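Local coordinates for protein GH62 arabinofuranosidase (Podospora anserina, PDB 4N4B) that probably releases terminal alpha-L-arabinofuranose units from the arabinose-substituted xylan of plant cell walls, as a calcium-containing glycoside hydrolase of family 62, at residues A[76-81]-A[327-332]. Sequence-based numbering, arbitrary orientation.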
ATOM      1  N   PHE A  76      11.081   9.540  -2.592  1.00  7.34           N
ATOM      2  CA  PHE A  76      11.084  10.769  -3.391  1.00  7.54           C
ATOM      3  C   PHE A  76       9.999  11.680  -2.929  1.00  8.31           C
ATOM      4  O   PHE A  76       9.032  11.305  -2.250  1.00  8.82           O
ATOM      5  CB  PHE A  76      11.068  10.459  -4.891  1.00  9.51           C
ATOM      6  CG  PHE A  76       9.903   9.632  -5.363  1.00  9.48           C
ATOM      7  CD1 PHE A  76       9.959   8.242  -5.239  1.00 10.02           C
ATOM      8  CD2 PHE A  76       8.768  10.219  -5.906  1.00  9.28           C
ATOM      9  CE1 PHE A  76       8.852   7.470  -5.678  1.00  8.92           C
ATOM     10  CE2 PHE A  76       7.718   9.401  -6.328  1.00 10.13           C
ATOM     11  CZ  PHE A  76       7.766   8.063  -6.197  1.00 10.29           C
ATOM     12  N   THR A  77      10.048  12.969  -3.374  1.00  9.25           N
ATOM     13  CA  THR A  77       9.201  14.026  -2.867  1.00  9.27           C
ATOM     14  C   THR A  77       8.939  15.095  -3.887  1.00  9.22           C
ATOM     15  O   THR A  77       9.804  15.288  -4.751  1.00 10.99           O
ATOM     16  CB  THR A  77       9.833  14.599  -1.580  1.00 11.00           C
ATOM     17  OG1 THR A  77       9.000  15.646  -1.024  1.00 10.92           O
ATOM     18  CG2 THR A  77      11.212  15.090  -1.773  1.00 11.77           C
ATOM     19  N   PHE A  78       7.799  15.721  -3.847  1.00  9.80           N
ATOM     20  CA  PHE A  78       7.448  16.717  -4.837  1.00 10.17           C
ATOM     21  C   PHE A  78       6.253  17.449  -4.300  1.00 10.95           C
ATOM     22  O   PHE A  78       5.486  16.929  -3.600  1.00 11.04           O
ATOM     23  CB  PHE A  78       7.075  16.047  -6.211  1.00 11.51           C
ATOM     24  CG  PHE A  78       6.105  14.912  -6.081  1.00 10.46           C
ATOM     25  CD1 PHE A  78       6.573  13.652  -5.830  1.00 11.11           C
ATOM     26  CD2 PHE A  78       4.769  15.109  -6.158  1.00 10.86           C
ATOM     27  CE1 PHE A  78       5.717  12.599  -5.671  1.00 10.90           C
ATOM     28  CE2 PHE A  78       3.903  14.062  -5.983  1.00 12.41           C
ATOM     29  CZ  PHE A  78       4.386  12.789  -5.709  1.00 11.91           C
ATOM     30  N   ALA A  79       6.111  18.681  -4.750  1.00 11.84           N
ATOM     31  CA  ALA A  79       4.938  19.446  -4.446  1.00 13.40           C
ATOM     32  C   ALA A  79       3.798  19.157  -5.456  1.00 15.20           C
ATOM     33  O   ALA A  79       3.055  18.286  -5.259  1.00 15.21           O
ATOM     34  CB  ALA A  79       5.285  20.931  -4.376  1.00 14.53           C
ATOM     35  N   ASP A  80       3.721  19.889  -6.557  1.00 16.13           N
ATOM     36  CA  ASP A  80       2.746  19.605  -7.597  1.00 14.65           C
ATOM     37  C   ASP A  80       3.017  18.234  -8.190  1.00 14.58           C
ATOM     38  O   ASP A  80       4.118  17.855  -8.357  1.00 14.65           O
ATOM     39  CB  ASP A  80       2.926  20.589  -8.748  1.00 19.66           C
ATOM     40  CG  ASP A  80       2.608  21.979  -8.388  1.00 31.60           C
ATOM     41  OD1 ASP A  80       1.839  22.225  -7.470  1.00 34.73           O
ATOM     42  OD2 ASP A  80       3.066  22.823  -9.141  1.00 42.88           O
ATOM     43  N   TRP A  81       1.958  17.544  -8.529  1.00 14.63           N
ATOM     44  CA  TRP A  81       2.119  16.238  -9.278  1.00 14.40           C
ATOM     45  C   TRP A  81       2.915  16.308 -10.541  1.00 16.34           C
ATOM     46  O   TRP A  81       3.646  15.394 -10.914  1.00 15.05           O
ATOM     47  CB  TRP A  81       0.748  15.659  -9.609  1.00 14.52           C
ATOM     48  CG  TRP A  81      -0.077  15.242  -8.496  1.00 14.49           C
ATOM     49  CD1 TRP A  81       0.207  15.318  -7.111  1.00 13.38           C
ATOM     50  CD2 TRP A  81      -1.387  14.679  -8.579  1.00 14.06           C
ATOM     51  NE1 TRP A  81      -0.817  14.785  -6.415  1.00 13.58           N
ATOM     52  CE2 TRP A  81      -1.833  14.417  -7.255  1.00 13.23           C
ATOM     53  CE3 TRP A  81      -2.278  14.413  -9.655  1.00 12.75           C
ATOM     54  CZ2 TRP A  81      -3.054  13.841  -7.011  1.00 13.73           C
ATOM     55  CZ3 TRP A  81      -3.500  13.857  -9.374  1.00 13.63           C
ATOM     56  CH2 TRP A  81      -3.852  13.565  -8.062  1.00 13.79           C
ATOM     57  N   LEU A 327       4.007   4.642 -11.923  1.00  7.94           N
ATOM     58  CA  LEU A 327       3.041   5.220 -10.978  1.00  6.61           C
ATOM     59  C   LEU A 327       2.321   6.416 -11.564  1.00  7.30           C
ATOM     60  O   LEU A 327       2.891   7.230 -12.178  1.00  8.87           O
ATOM     61  CB  LEU A 327       3.704   5.645  -9.636  1.00  7.04           C
ATOM     62  CG  LEU A 327       4.618   4.636  -8.927  1.00  7.79           C
ATOM     63  CD1 LEU A 327       5.146   5.235  -7.611  1.00  9.15           C
ATOM     64  CD2 LEU A 327       3.851   3.326  -8.689  1.00  7.93           C
ATOM     65  N   GLY A 328       1.028   6.449 -11.301  1.00  8.30           N
ATOM     66  CA  GLY A 328       0.165   7.565 -11.574  1.00  8.62           C
ATOM     67  C   GLY A 328      -0.776   7.800 -10.415  1.00  7.60           C
ATOM     68  O   GLY A 328      -0.650   7.210  -9.351  1.00  7.98           O
ATOM     69  N   PHE A 329      -1.758   8.652 -10.685  1.00  7.78           N
ATOM     70  CA  PHE A 329      -2.797   8.934  -9.677  1.00  8.07           C
ATOM     71  C   PHE A 329      -4.146   8.791 -10.282  1.00  8.55           C
ATOM     72  O   PHE A 329      -4.376   9.246 -11.429  1.00  9.71           O
ATOM     73  CB  PHE A 329      -2.712  10.399  -9.118  1.00  9.35           C
ATOM     74  CG  PHE A 329      -1.407  10.776  -8.448  1.00  9.81           C
ATOM     75  CD1 PHE A 329      -1.267  10.506  -7.131  1.00 12.16           C
ATOM     76  CD2 PHE A 329      -0.353  11.319  -9.107  1.00 13.08           C
ATOM     77  CE1 PHE A 329      -0.125  10.909  -6.424  1.00 13.63           C
ATOM     78  CE2 PHE A 329       0.809  11.680  -8.409  1.00 16.15           C
ATOM     79  CZ  PHE A 329       0.859  11.423  -7.071  1.00 13.42           C
ATOM     80  N   ILE A 330      -5.086   8.292  -9.504  1.00  9.89           N
ATOM     81  CA  ILE A 330      -6.532   8.422  -9.775  1.00  9.41           C
ATOM     82  C   ILE A 330      -7.170   9.348  -8.775  1.00  9.58           C
ATOM     83  O   ILE A 330      -6.837   9.279  -7.561  1.00 10.39           O
ATOM     84  CB  ILE A 330      -7.284   7.086  -9.890  1.00  9.41           C
ATOM     85  CG1 ILE A 330      -6.983   6.141  -8.744  1.00  9.91           C
ATOM     86  CG2 ILE A 330      -6.955   6.468 -11.272  1.00 10.75           C
ATOM     87  CD1 ILE A 330      -7.724   4.831  -8.807  1.00 10.38           C
ATOM     88  N   ALA A 331      -8.017  10.223  -9.256  1.00  9.22           N
ATOM     89  CA  ALA A 331      -8.797  11.163  -8.434  1.00 10.15           C
ATOM     90  C   ALA A 331     -10.234  10.802  -8.484  1.00 10.41           C
ATOM     91  O   ALA A 331     -10.833  10.498  -9.492  1.00 10.60           O
ATOM     92  CB  ALA A 331      -8.549  12.614  -8.880  1.00 10.97           C
ATOM     93  N   HIS A 332     -10.821  10.751  -7.280  1.00 10.29           N
ATOM     94  CA  HIS A 332     -12.207  10.311  -7.124  1.00 11.47           C
ATOM     95  C   HIS A 332     -13.200  11.314  -7.651  1.00 12.97           C
ATOM     96  O   HIS A 332     -13.213  12.424  -7.075  1.00 13.37           O
ATOM     97  CB  HIS A 332     -12.428   9.986  -5.672  1.00 11.39           C
ATOM     98  CG  HIS A 332     -13.768   9.487  -5.306  1.00 11.23           C
ATOM     99  ND1 HIS A 332     -14.689   8.808  -6.066  1.00 15.13           N
ATOM    100  CD2 HIS A 332     -14.331   9.605  -4.067  1.00 10.24           C
ATOM    101  CE1 HIS A 332     -15.776   8.552  -5.311  1.00 11.26           C
ATOM    102  NE2 HIS A 332     -15.543   9.030  -4.096  1.00 16.04           N
TER
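Trp-81 lies flat on Phe-329 in a face-to-face stack: the five-membered ring of the indole and the phenyl ring have centroids 3.8 Å apart and planes only 8° from parallel. Phe-329 CD2 sits over the middle of the indole, 3.6 Å from Trp-81 CD2, while Phe-329 CZ reaches the pyrrole side, 3.8 Å from Trp-81 NE1. The benzo ring extends past the phenyl toward the 327-332 backbone, where Phe-329 CB makes a CH-pi contact over the same indole face, 25° off the ring normal, and comes 3.5 Å from Trp-81 CH2. On each partner CG is anti to the carbonyl carbon (chi1 -59° for Phe-329), which carries both rings into the space between the two segments.

GH62 enzymes are five-bladed beta-propellers, and these segments belong to neighbouring blades. Strand 70-78 pairs with 58-67 in one; strand 326-332 lies between 28-30 and 306-311 in the other, a sheet in which the two ends of the chain meet. The contact is therefore made by side chains packed between blades. The side chain of Leu-327 is about 10 Å from the bound calcium ion. Trp-81 comes just after the end of strand 70-78, past the turn at Ala-79 and Asp-80.

Smaller apolar contacts continue the interface along strand 70-78. Phe-78 CZ meets Phe-329 CZ at 4.0 Å, at the edge of the Phe-329 ring. Two residues earlier, Phe-76 CZ touches Leu-327 CD1 at 4.1 Å, the methyl lying at the phenyl edge near its plane. His-59 stacks on Phe-78, and Ile-52 and Met-308 also pack against Phe-329.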